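Local coordinates for hypothetical protein VPA1032 (Vibrio parahaemolyticus, PDB 1ZBP), which is of unknown function but belongs to the ImpE family, whose members are probably linked to bacterial type VI secretion, at residues L40-G45 and S187-V192; T90-G95 and E99-L104; K133-N138 and A171-L176. One frame throughout, in Å; residues are numbered along the deposited sequence.

Overall arrangement
Reading from the N terminus, the chain first builds an array of helices, and interaction 1 joins the end of helix 31-44 to the start of strand 189-196, closing the longest of the three loops. Interactions 2 and 3 both lie inside that loop and follow one another in series. Interaction 2 is local, folding 90-95 back on helix 98-113 a few residues later. Interaction 3 then brings strand 135-137 to 171-176, the entry to strand 173-178 of the large antiparallel sheet, which also contains strand 189-196 of interaction 1. The centres of the three contacts lie about 20 to 25 Å from one another, and interactions 2 and 3 meet where the backbone of Val-93 passes the hydroxyl of Ser-172.

Interaction 1: L40-G45 and S187-V192; sequences LLCIDG and SVWRPV
Cys-42, on the last turn of helix 31-44, rests against the indole of Trp-189, which opens strand 189-196; this is a cysteine sulfur-aromatic contact at the junction of an N-terminal helical array with a large antiparallel sheet. The CB of Cys-42 comes 3.4 Å from CH2 of Trp-189, while SG lies 4.6 Å from the centroid of the six-membered ring and 56° off its normal. The thiol is thus neither stacked over the indole nor set in its plane, but approaches obliquely from the benzo end, with SG 3.7 Å from CZ3 of Trp-189. With SG opposite the carbonyl carbon and beside the backbone N (chi1 -67°), the Cys-42 side chain offers both CB and SG to the same ring end. Trp-189 has the same first rotamer, with its CG opposite the carbonyl carbon (chi1 -71°), and reaches back to the helix with its six-membered ring leading.

The indole has further neighbours: Phe-159 meets it edge-to-face, and Leu-74 and Ala-78 of helix 65-84 and Phe-47 of helix 47-60 also touch it. Beside this pair, between the residue after Cys-42 and the residue before Trp-189, the packing is purely aliphatic. Ile-43 and Val-188 cross at about a right angle, and the four residues that touch are all buried. On the strand side, the chain just before the sheet is tied back on itself by Arg-190, whose NH1 donates to the carbonyl O of Ser-187. The aliphatic crossing comes down to one methylene against one methyl, Ile-43 CG1 lying 3.9 Å from Val-188 CG2.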
ATOM      1  N   LEU A  40      -2.084 -11.075 -10.731  1.00 42.89           N
ATOM      2  CA  LEU A  40      -3.406 -10.480 -10.897  1.00 44.29           C
ATOM      3  C   LEU A  40      -4.356 -10.856  -9.762  1.00 44.02           C
ATOM      4  O   LEU A  40      -5.442 -10.282  -9.630  1.00 45.26           O
ATOM      5  CB  LEU A  40      -3.996 -10.881 -12.256  1.00 45.98           C
ATOM      6  CG  LEU A  40      -3.086 -10.586 -13.469  1.00 45.65           C
ATOM      7  CD1 LEU A  40      -3.800 -10.951 -14.764  1.00 45.08           C
ATOM      8  CD2 LEU A  40      -2.687  -9.114 -13.479  1.00 44.71           C
ATOM      9  N   LEU A  41      -3.954 -11.824  -8.945  1.00 43.86           N
ATOM     10  CA  LEU A  41      -4.768 -12.242  -7.801  1.00 43.85           C
ATOM     11  C   LEU A  41      -4.512 -11.306  -6.617  1.00 43.07           C
ATOM     12  O   LEU A  41      -5.417 -11.008  -5.828  1.00 39.65           O
ATOM     13  CB  LEU A  41      -4.432 -13.682  -7.406  1.00 45.85           C
ATOM     14  CG  LEU A  41      -5.184 -14.754  -8.205  1.00 47.77           C
ATOM     15  CD1 LEU A  41      -4.633 -16.130  -7.866  1.00 49.52           C
ATOM     16  CD2 LEU A  41      -6.681 -14.684  -7.891  1.00 46.57           C
ATOM     17  N   CYS A  42      -3.269 -10.848  -6.496  1.00 42.97           N
ATOM     18  CA  CYS A  42      -2.915  -9.930  -5.419  1.00 43.71           C
ATOM     19  C   CYS A  42      -3.544  -8.558  -5.678  1.00 42.90           C
ATOM     20  O   CYS A  42      -3.987  -7.882  -4.746  1.00 42.04           O
ATOM     21  CB  CYS A  42      -1.398  -9.815  -5.302  1.00 42.62           C
ATOM     22  SG  CYS A  42      -0.643 -11.352  -4.756  1.00 43.70           S
ATOM     23  N   ILE A  43      -3.595  -8.163  -6.948  1.00 41.84           N
ATOM     24  CA  ILE A  43      -4.190  -6.891  -7.320  1.00 40.72           C
ATOM     25  C   ILE A  43      -5.687  -6.912  -6.992  1.00 41.24           C
ATOM     26  O   ILE A  43      -6.252  -5.909  -6.556  1.00 40.83           O
ATOM     27  CB  ILE A  43      -4.007  -6.604  -8.831  1.00 39.76           C
ATOM     28  CG1 ILE A  43      -2.524  -6.508  -9.174  1.00 35.21           C
ATOM     29  CG2 ILE A  43      -4.696  -5.295  -9.198  1.00 39.98           C
ATOM     30  CD1 ILE A  43      -2.255  -6.317 -10.643  1.00 35.22           C
ATOM     31  N   ASP A  44      -6.324  -8.062  -7.196  1.00 41.98           N
ATOM     32  CA  ASP A  44      -7.749  -8.199  -6.927  1.00 42.85           C
ATOM     33  C   ASP A  44      -8.011  -8.225  -5.431  1.00 43.39           C
ATOM     34  O   ASP A  44      -9.127  -7.955  -4.975  1.00 43.58           O
ATOM     35  CB  ASP A  44      -8.279  -9.484  -7.563  1.00 44.70           C
ATOM     36  CG  ASP A  44      -9.760  -9.697  -7.307  1.00 47.19           C
ATOM     37  OD1 ASP A  44     -10.135 -10.031  -6.161  1.00 50.45           O
ATOM     38  OD2 ASP A  44     -10.554  -9.529  -8.256  1.00 48.28           O
ATOM     39  N   GLY A  45      -6.978  -8.568  -4.669  1.00 43.02           N
ATOM     40  CA  GLY A  45      -7.119  -8.629  -3.227  1.00 44.41           C
ATOM     41  C   GLY A  45      -7.461 -10.009  -2.688  1.00 44.78           C
ATOM     42  O   GLY A  45      -7.537 -10.199  -1.477  1.00 43.76           O
ATOM     43  N   SER A 187       3.166  -2.845 -10.072  1.00 29.04           N
ATOM     44  CA  SER A 187       2.530  -1.577 -10.423  1.00 28.58           C
ATOM     45  C   SER A 187       1.765  -1.016  -9.217  1.00 27.67           C
ATOM     46  O   SER A 187       1.721   0.204  -9.034  1.00 28.73           O
ATOM     47  CB  SER A 187       1.596  -1.744 -11.633  1.00 26.38           C
ATOM     48  OG  SER A 187       0.600  -2.719 -11.392  1.00 31.51           O
ATOM     49  N   VAL A 188       1.181  -1.898  -8.395  1.00 26.35           N
ATOM     50  CA  VAL A 188       0.455  -1.470  -7.186  1.00 25.74           C
ATOM     51  C   VAL A 188       1.209  -1.773  -5.871  1.00 26.21           C
ATOM     52  O   VAL A 188       0.883  -1.204  -4.832  1.00 27.96           O
ATOM     53  CB  VAL A 188      -1.003  -2.063  -7.105  1.00 24.50           C
ATOM     54  CG1 VAL A 188      -1.870  -1.466  -8.214  1.00 27.66           C
ATOM     55  CG2 VAL A 188      -0.981  -3.565  -7.218  1.00 24.80           C
ATOM     56  N   TRP A 189       2.192  -2.679  -5.912  1.00 25.35           N
ATOM     57  CA  TRP A 189       3.037  -3.009  -4.743  1.00 25.03           C
ATOM     58  C   TRP A 189       4.445  -2.699  -5.236  1.00 26.03           C
ATOM     59  O   TRP A 189       5.164  -3.589  -5.712  1.00 26.83           O
ATOM     60  CB  TRP A 189       2.940  -4.493  -4.350  1.00 24.36           C
ATOM     61  CG  TRP A 189       1.609  -4.874  -3.735  1.00 24.32           C
ATOM     62  CD1 TRP A 189       0.601  -4.027  -3.405  1.00 26.56           C
ATOM     63  CD2 TRP A 189       1.161  -6.187  -3.371  1.00 24.83           C
ATOM     64  NE1 TRP A 189      -0.456  -4.724  -2.861  1.00 26.32           N
ATOM     65  CE2 TRP A 189      -0.139  -6.053  -2.834  1.00 25.66           C
ATOM     66  CE3 TRP A 189       1.732  -7.465  -3.449  1.00 25.49           C
ATOM     67  CZ2 TRP A 189      -0.886  -7.144  -2.379  1.00 26.32           C
ATOM     68  CZ3 TRP A 189       0.991  -8.553  -2.994  1.00 27.71           C
ATOM     69  CH2 TRP A 189      -0.305  -8.384  -2.468  1.00 28.19           C
ATOM     70  N   ARG A 190       4.828  -1.429  -5.117  1.00 24.43           N
ATOM     71  CA  ARG A 190       6.107  -0.943  -5.627  1.00 24.12           C
ATOM     72  C   ARG A 190       7.317  -1.087  -4.720  1.00 25.70           C
ATOM     73  O   ARG A 190       7.262  -0.793  -3.524  1.00 26.44           O
ATOM     74  CB  ARG A 190       5.954   0.529  -6.036  1.00 23.10           C
ATOM     75  CG  ARG A 190       6.945   1.023  -7.105  1.00 26.62           C
ATOM     76  CD  ARG A 190       6.655   0.443  -8.494  1.00 24.43           C
ATOM     77  NE  ARG A 190       5.357   0.876  -9.004  1.00 26.79           N
ATOM     78  CZ  ARG A 190       5.080   2.122  -9.376  1.00 25.59           C
ATOM     79  NH1 ARG A 190       3.868   2.429  -9.832  1.00 21.65           N
ATOM     80  NH2 ARG A 190       6.025   3.054  -9.314  1.00 25.58           N
ATOM     81  N   PRO A 191       8.440  -1.552  -5.290  1.00 24.75           N
ATOM     82  CA  PRO A 191       9.662  -1.720  -4.510  1.00 23.66           C
ATOM     83  C   PRO A 191      10.161  -0.335  -4.135  1.00 23.75           C
ATOM     84  O   PRO A 191      10.120   0.590  -4.953  1.00 24.94           O
ATOM     85  CB  PRO A 191      10.601  -2.430  -5.485  1.00 26.57           C
ATOM     86  CG  PRO A 191       9.641  -3.216  -6.365  1.00 26.92           C
ATOM     87  CD  PRO A 191       8.575  -2.179  -6.615  1.00 27.01           C
ATOM     88  N   VAL A 192      10.594  -0.172  -2.894  1.00 21.80           N
ATOM     89  CA  VAL A 192      11.094   1.122  -2.465  1.00 22.35           C
ATOM     90  C   VAL A 192      12.340   0.965  -1.613  1.00 25.64           C
ATOM     91  O   VAL A 192      12.504  -0.031  -0.899  1.00 26.26           O
ATOM     92  CB  VAL A 192      10.028   1.911  -1.652  1.00 21.48           C
ATOM     93  CG1 VAL A 192       8.802   2.200  -2.515  1.00 19.65           C
ATOM     94  CG2 VAL A 192       9.632   1.139  -0.414  1.00 17.56           C
TER

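Interaction 2: T90-G95 and E99-L104; sequences TAKVLG and ELTKSL
Lys-92 and Thr-101 bring their segments closest, with CA atoms 7.4 Å apart, as the chain, extended through 90-92, passes beside helix 98-113 and then bends through an inverse gamma turn centred on Val-93, closed by a weak bond from Leu-94 N to Lys-92 O. The turn throws Val-93 to the far side, so that Lys-92 and Leu-94, the residues flanking it, both face the helix.

Lys-92 does its work with its methylenes. Its CG sits between the backbone N and the carbonyl carbon (chi1 49°), which sets CG and CD alongside Thr-101, the two side chains sliding past each other in opposite directions. Here CD of Lys-92 lies 3.5 Å from CG2 of Thr-101, and CE of Lys-92 is 3.6 Å from the hydroxyl OG1 of Thr-101. A bend at chi3 (-61°) then turns CE and NZ on toward Leu-104, although the modelled approach of the ammonium to the leucine carbons is too close to be trusted in detail. Its NZ has a weak hydrogen bond to the hydroxyl of Tyr-155.

Leu-94 packs chiefly on Leu-100. One methyl, CD2 of Leu-94, is 3.5 Å from CB of Leu-100; the other, CD1, lies at the same 3.5 Å from CD2 of Leu-100. CD2 of Leu-94 also comes so near OG1 of Thr-101 that the detail is doubtful, and its chi1 (103°) lies off the usual rotamers.

Around this local turn-back, Leu-94 and Leu-100 also pack on Tyr-155 of strand 155-159, and Leu-94 reaches Pro-169 of strand 165-169. That last strand runs parallel to 91-92 in a small mixed sheet. Ile-126 of the next helix, 116-129, touches both Leu-100 and Leu-104.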
ATOM      1  N   THR A  90      -0.672  -4.600  12.808  1.00 55.13           N
ATOM      2  CA  THR A  90       0.362  -3.788  12.182  1.00 53.80           C
ATOM      3  C   THR A  90       1.472  -3.375  13.153  1.00 52.63           C
ATOM      4  O   THR A  90       1.240  -3.194  14.350  1.00 52.68           O
ATOM      5  CB  THR A  90      -0.266  -2.515  11.587  1.00 54.07           C
ATOM      6  OG1 THR A  90       0.680  -1.857  10.739  1.00 56.61           O
ATOM      7  CG2 THR A  90      -0.658  -1.557  12.696  1.00 55.36           C
ATOM      8  N   ALA A  91       2.680  -3.214  12.628  1.00 51.62           N
ATOM      9  CA  ALA A  91       3.813  -2.802  13.443  1.00 50.98           C
ATOM     10  C   ALA A  91       4.170  -1.371  13.068  1.00 52.20           C
ATOM     11  O   ALA A  91       5.015  -1.140  12.205  1.00 54.88           O
ATOM     12  CB  ALA A  91       5.003  -3.722  13.196  1.00 49.98           C
ATOM     13  N   LYS A  92       3.525  -0.405  13.707  1.00 50.27           N
ATOM     14  CA  LYS A  92       3.814   0.984  13.404  1.00 50.89           C
ATOM     15  C   LYS A  92       4.932   1.589  14.233  1.00 50.62           C
ATOM     16  O   LYS A  92       4.891   1.585  15.461  1.00 49.04           O
ATOM     17  CB  LYS A  92       2.562   1.828  13.558  1.00 51.73           C
ATOM     18  CG  LYS A  92       1.838   1.593  14.839  1.00 49.08           C
ATOM     19  CD  LYS A  92       0.606   2.430  14.843  1.00 51.47           C
ATOM     20  CE  LYS A  92       0.969   3.901  14.750  1.00 50.61           C
ATOM     21  NZ  LYS A  92      -0.255   4.757  14.764  1.00 51.11           N
ATOM     22  N   VAL A  93       5.922   2.126  13.526  1.00 52.56           N
ATOM     23  CA  VAL A  93       7.094   2.749  14.121  1.00 54.93           C
ATOM     24  C   VAL A  93       6.815   4.226  14.307  1.00 56.72           C
ATOM     25  O   VAL A  93       7.655   5.068  13.978  1.00 59.01           O
ATOM     26  CB  VAL A  93       8.323   2.610  13.193  1.00 54.53           C
ATOM     27  CG1 VAL A  93       9.595   2.971  13.947  1.00 55.48           C
ATOM     28  CG2 VAL A  93       8.395   1.196  12.649  1.00 54.70           C
ATOM     29  N   LEU A  94       5.633   4.548  14.820  1.00 57.37           N
ATOM     30  CA  LEU A  94       5.275   5.946  15.023  1.00 60.15           C
ATOM     31  C   LEU A  94       6.233   6.588  16.030  1.00 62.38           C
ATOM     32  O   LEU A  94       6.618   7.758  15.886  1.00 63.40           O
ATOM     33  CB  LEU A  94       3.827   6.060  15.513  1.00 59.61           C
ATOM     34  CG  LEU A  94       3.607   6.345  17.000  1.00 59.07           C
ATOM     35  CD1 LEU A  94       3.693   7.856  17.235  1.00 58.74           C
ATOM     36  CD2 LEU A  94       2.251   5.809  17.432  1.00 58.98           C
ATOM     37  N   GLY A  95       6.619   5.825  17.048  1.00 62.72           N
ATOM     38  CA  GLY A  95       7.537   6.363  18.030  1.00 64.52           C
ATOM     39  C   GLY A  95       7.183   5.969  19.441  1.00 65.67           C
ATOM     40  O   GLY A  95       6.688   4.869  19.683  1.00 66.34           O
ATOM     41  N   GLU A  99       0.290   6.067  22.567  1.00 63.18           N
ATOM     42  CA  GLU A  99      -1.096   6.469  22.766  1.00 62.81           C
ATOM     43  C   GLU A  99      -1.701   6.712  21.384  1.00 61.57           C
ATOM     44  O   GLU A  99      -2.885   6.462  21.145  1.00 61.73           O
ATOM     45  CB  GLU A  99      -1.153   7.749  23.609  1.00 64.03           C
ATOM     46  CG  GLU A  99      -2.500   8.026  24.286  1.00 66.08           C
ATOM     47  CD  GLU A  99      -2.797   7.080  25.446  1.00 67.66           C
ATOM     48  OE1 GLU A  99      -1.926   6.937  26.338  1.00 67.33           O
ATOM     49  OE2 GLU A  99      -3.903   6.490  25.471  1.00 67.71           O
ATOM     50  N   LEU A 100      -0.866   7.196  20.471  1.00 60.66           N
ATOM     51  CA  LEU A 100      -1.292   7.465  19.103  1.00 59.07           C
ATOM     52  C   LEU A 100      -1.637   6.149  18.401  1.00 58.25           C
ATOM     53  O   LEU A 100      -2.562   6.087  17.593  1.00 57.24           O
ATOM     54  CB  LEU A 100      -0.174   8.190  18.350  1.00 59.11           C
ATOM     55  CG  LEU A 100      -0.456   8.647  16.915  1.00 58.59           C
ATOM     56  CD1 LEU A 100      -1.775   9.410  16.847  1.00 59.67           C
ATOM     57  CD2 LEU A 100       0.691   9.520  16.446  1.00 57.26           C
ATOM     58  N   THR A 101      -0.885   5.101  18.720  1.00 57.63           N
ATOM     59  CA  THR A 101      -1.123   3.794  18.136  1.00 57.64           C
ATOM     60  C   THR A 101      -2.540   3.353  18.488  1.00 59.19           C
ATOM     61  O   THR A 101      -3.234   2.732  17.674  1.00 60.93           O
ATOM     62  CB  THR A 101      -0.110   2.766  18.661  1.00 56.40           C
ATOM     63  OG1 THR A 101       1.209   3.184  18.295  1.00 55.69           O
ATOM     64  CG2 THR A 101      -0.382   1.390  18.075  1.00 53.77           C
ATOM     65  N   LYS A 102      -2.970   3.682  19.702  1.00 59.16           N
ATOM     66  CA  LYS A 102      -4.318   3.339  20.139  1.00 59.44           C
ATOM     67  C   LYS A 102      -5.314   4.117  19.283  1.00 57.90           C
ATOM     68  O   LYS A 102      -6.280   3.553  18.773  1.00 57.72           O
ATOM     69  CB  LYS A 102      -4.515   3.684  21.624  1.00 61.91           C
ATOM     70  CG  LYS A 102      -4.614   2.458  22.543  1.00 64.20           C
ATOM     71  CD  LYS A 102      -5.048   2.836  23.969  1.00 66.33           C
ATOM     72  CE  LYS A 102      -6.436   3.504  24.003  1.00 66.62           C
ATOM     73  NZ  LYS A 102      -7.559   2.597  23.593  1.00 65.44           N
ATOM     74  N   SER A 103      -5.070   5.413  19.118  1.00 56.80           N
ATOM     75  CA  SER A 103      -5.954   6.242  18.313  1.00 56.05           C
ATOM     76  C   SER A 103      -6.120   5.691  16.887  1.00 55.29           C
ATOM     77  O   SER A 103      -7.235   5.656  16.364  1.00 55.74           O
ATOM     78  CB  SER A 103      -5.430   7.682  18.269  1.00 57.14           C
ATOM     79  OG  SER A 103      -5.413   8.261  19.563  1.00 57.05           O
ATOM     80  N   LEU A 104      -5.025   5.253  16.263  1.00 53.91           N
ATOM     81  CA  LEU A 104      -5.085   4.709  14.896  1.00 52.74           C
ATOM     82  C   LEU A 104      -5.947   3.445  14.784  1.00 52.41           C
ATOM     83  O   LEU A 104      -6.729   3.301  13.836  1.00 50.56           O
ATOM     84  CB  LEU A 104      -3.674   4.409  14.361  1.00 52.05           C
ATOM     85  CG  LEU A 104      -2.914   5.515  13.613  1.00 52.70           C
ATOM     86  CD1 LEU A 104      -3.702   5.952  12.378  1.00 54.45           C
ATOM     87  CD2 LEU A 104      -2.683   6.700  14.525  1.00 53.62           C
TER

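Interaction 3: K133-N138 and A171-L176; sequences KGFLAN and ASINTL
Ala-171 meets Lys-133 at the start of both segments, where the 3-10 turn ending at Ser-172 passes the chain leading into strand 135-137. The CB of Lys-133 lies 4.0 Å from CA of Ala-171 and 4.2 Å from CB of Ala-171, a contact of the lysine's root. Farther out, the lysine chain bends at chi2 (72°), which brings CE of Lys-133 within 4.0 Å of the carbonyl O of Ala-171.

Ile-173 comes next and takes the ring of Phe-135. The carbonyl O of Ile-173 approaches the ring edge near the ring plane, 3.4 Å from CE1 of Phe-135 and equally far from CZ, so the polarised ring hydrogens probably face the oxygen. CB of Ile-173 lies 4.0 Å from CZ of Phe-135, and the two side chains cross at about a right angle. Strands 135-137 and 173-178 belong to one antiparallel sheet but are not neighbours in it: strand 257-260 lies between them in the sheet order, and its Val-260 touches both Lys-133 and Phe-135. On the strand that follows, 189-196, Ile-196 packs against the side chain of Ile-173.

At Asn-174 the chain turns a corner, and the amide ND2 of Asn-174 donates to the carboxylate OD2 of Asp-197.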
ATOM      1  N   LYS A 133       6.478  18.141   8.637  1.00 39.06           N
ATOM      2  CA  LYS A 133       7.869  17.987   8.224  1.00 38.33           C
ATOM      3  C   LYS A 133       8.004  18.379   6.766  1.00 36.52           C
ATOM      4  O   LYS A 133       7.231  17.917   5.931  1.00 36.01           O
ATOM      5  CB  LYS A 133       8.313  16.530   8.396  1.00 36.68           C
ATOM      6  CG  LYS A 133       9.809  16.319   8.467  1.00 37.82           C
ATOM      7  CD  LYS A 133      10.345  16.822   9.791  1.00 39.02           C
ATOM      8  CE  LYS A 133      11.733  16.282  10.088  1.00 41.00           C
ATOM      9  NZ  LYS A 133      12.210  16.711  11.451  1.00 43.25           N
ATOM     10  N   GLY A 134       8.984  19.228   6.468  1.00 35.76           N
ATOM     11  CA  GLY A 134       9.208  19.659   5.097  1.00 36.33           C
ATOM     12  C   GLY A 134      10.064  18.675   4.319  1.00 36.63           C
ATOM     13  O   GLY A 134      11.014  18.091   4.850  1.00 35.80           O
ATOM     14  N   PHE A 135       9.739  18.507   3.042  1.00 35.22           N
ATOM     15  CA  PHE A 135      10.464  17.569   2.205  1.00 32.62           C
ATOM     16  C   PHE A 135      10.867  18.138   0.862  1.00 33.79           C
ATOM     17  O   PHE A 135      10.335  19.144   0.387  1.00 34.81           O
ATOM     18  CB  PHE A 135       9.611  16.324   1.958  1.00 32.95           C
ATOM     19  CG  PHE A 135       9.673  15.320   3.069  1.00 30.98           C
ATOM     20  CD1 PHE A 135      10.715  14.404   3.126  1.00 27.65           C
ATOM     21  CD2 PHE A 135       8.702  15.288   4.054  1.00 29.37           C
ATOM     22  CE1 PHE A 135      10.801  13.491   4.137  1.00 27.45           C
ATOM     23  CE2 PHE A 135       8.781  14.366   5.083  1.00 30.16           C
ATOM     24  CZ  PHE A 135       9.827  13.463   5.121  1.00 28.32           C
ATOM     25  N   LEU A 136      11.833  17.467   0.259  1.00 34.06           N
ATOM     26  CA  LEU A 136      12.309  17.807  -1.068  1.00 34.16           C
ATOM     27  C   LEU A 136      11.709  16.686  -1.909  1.00 32.02           C
ATOM     28  O   LEU A 136      12.074  15.523  -1.740  1.00 31.43           O
ATOM     29  CB  LEU A 136      13.832  17.755  -1.121  1.00 34.96           C
ATOM     30  CG  LEU A 136      14.520  19.088  -1.390  1.00 34.52           C
ATOM     31  CD1 LEU A 136      14.241  20.047  -0.260  1.00 33.60           C
ATOM     32  CD2 LEU A 136      16.013  18.857  -1.542  1.00 36.33           C
ATOM     33  N   ALA A 137      10.769  17.024  -2.782  1.00 32.57           N
ATOM     34  CA  ALA A 137      10.117  16.013  -3.613  1.00 34.60           C
ATOM     35  C   ALA A 137      10.473  16.206  -5.075  1.00 34.08           C
ATOM     36  O   ALA A 137      10.052  17.169  -5.705  1.00 35.68           O
ATOM     37  CB  ALA A 137       8.605  16.060  -3.422  1.00 32.33           C
ATOM     38  N   ASN A 138      11.243  15.263  -5.610  1.00 36.04           N
ATOM     39  CA  ASN A 138      11.709  15.331  -6.991  1.00 38.59           C
ATOM     40  C   ASN A 138      12.568  16.595  -7.102  1.00 40.46           C
ATOM     41  O   ASN A 138      12.413  17.388  -8.037  1.00 43.85           O
ATOM     42  CB  ASN A 138      10.524  15.409  -7.973  1.00 38.70           C
ATOM     43  CG  ASN A 138       9.683  14.124  -8.006  1.00 38.92           C
ATOM     44  OD1 ASN A 138       8.554  14.124  -8.513  1.00 39.43           O
ATOM     45  ND2 ASN A 138      10.233  13.028  -7.473  1.00 36.00           N
ATOM     46  N   ALA A 171       7.005  11.899   8.838  1.00 24.57           N
ATOM     47  CA  ALA A 171       7.975  12.710   9.588  1.00 27.44           C
ATOM     48  C   ALA A 171       9.239  11.937   9.983  1.00 28.38           C
ATOM     49  O   ALA A 171      10.294  12.534  10.243  1.00 28.52           O
ATOM     50  CB  ALA A 171       7.319  13.278  10.837  1.00 26.02           C
ATOM     51  N   SER A 172       9.125  10.612  10.039  1.00 28.36           N
ATOM     52  CA  SER A 172      10.253   9.749  10.391  1.00 28.25           C
ATOM     53  C   SER A 172      11.111   9.410   9.179  1.00 28.73           C
ATOM     54  O   SER A 172      12.127   8.745   9.313  1.00 29.10           O
ATOM     55  CB  SER A 172       9.749   8.443  11.017  1.00 28.22           C
ATOM     56  OG  SER A 172       9.346   8.629  12.366  1.00 30.12           O
ATOM     57  N   ILE A 173      10.708   9.865   7.998  1.00 28.06           N
ATOM     58  CA  ILE A 173      11.459   9.566   6.783  1.00 28.28           C
ATOM     59  C   ILE A 173      12.593  10.547   6.526  1.00 29.12           C
ATOM     60  O   ILE A 173      12.404  11.762   6.598  1.00 31.33           O
ATOM     61  CB  ILE A 173      10.546   9.573   5.523  1.00 27.81           C
ATOM     62  CG1 ILE A 173       9.494   8.462   5.613  1.00 27.98           C
ATOM     63  CG2 ILE A 173      11.390   9.403   4.279  1.00 27.78           C
ATOM     64  CD1 ILE A 173       8.375   8.593   4.600  1.00 26.55           C
ATOM     65  N   ASN A 174      13.770   9.998   6.218  1.00 29.67           N
ATOM     66  CA  ASN A 174      14.952  10.782   5.887  1.00 27.99           C
ATOM     67  C   ASN A 174      15.101  10.751   4.351  1.00 27.08           C
ATOM     68  O   ASN A 174      15.187  11.795   3.711  1.00 25.31           O
ATOM     69  CB  ASN A 174      16.197  10.198   6.559  1.00 31.61           C
ATOM     70  CG  ASN A 174      16.098  10.183   8.088  1.00 31.55           C
ATOM     71  OD1 ASN A 174      15.791  11.196   8.728  1.00 32.64           O
ATOM     72  ND2 ASN A 174      16.372   9.025   8.675  1.00 28.65           N
ATOM     73  N   THR A 175      15.148   9.562   3.760  1.00 26.12           N
ATOM     74  CA  THR A 175      15.220   9.458   2.304  1.00 26.51           C
ATOM     75  C   THR A 175      14.195   8.420   1.864  1.00 26.73           C
ATOM     76  O   THR A 175      13.884   7.491   2.610  1.00 25.30           O
ATOM     77  CB  THR A 175      16.621   9.008   1.782  1.00 28.12           C
ATOM     78  OG1 THR A 175      16.997   7.781   2.416  1.00 28.59           O
ATOM     79  CG2 THR A 175      17.686  10.087   2.044  1.00 25.69           C
ATOM     80  N   LEU A 176      13.651   8.575   0.663  1.00 28.33           N
ATOM     81  CA  LEU A 176      12.676   7.600   0.165  1.00 29.66           C
ATOM     82  C   LEU A 176      12.797   7.573  -1.345  1.00 30.05           C
ATOM     83  O   LEU A 176      12.912   8.612  -1.986  1.00 30.18           O
ATOM     84  CB  LEU A 176      11.246   7.990   0.588  1.00 30.41           C
ATOM     85  CG  LEU A 176      10.081   6.997   0.432  1.00 30.94           C
ATOM     86  CD1 LEU A 176       9.577   7.042  -0.970  1.00 32.06           C
ATOM     87  CD2 LEU A 176      10.510   5.581   0.817  1.00 32.02           C
TER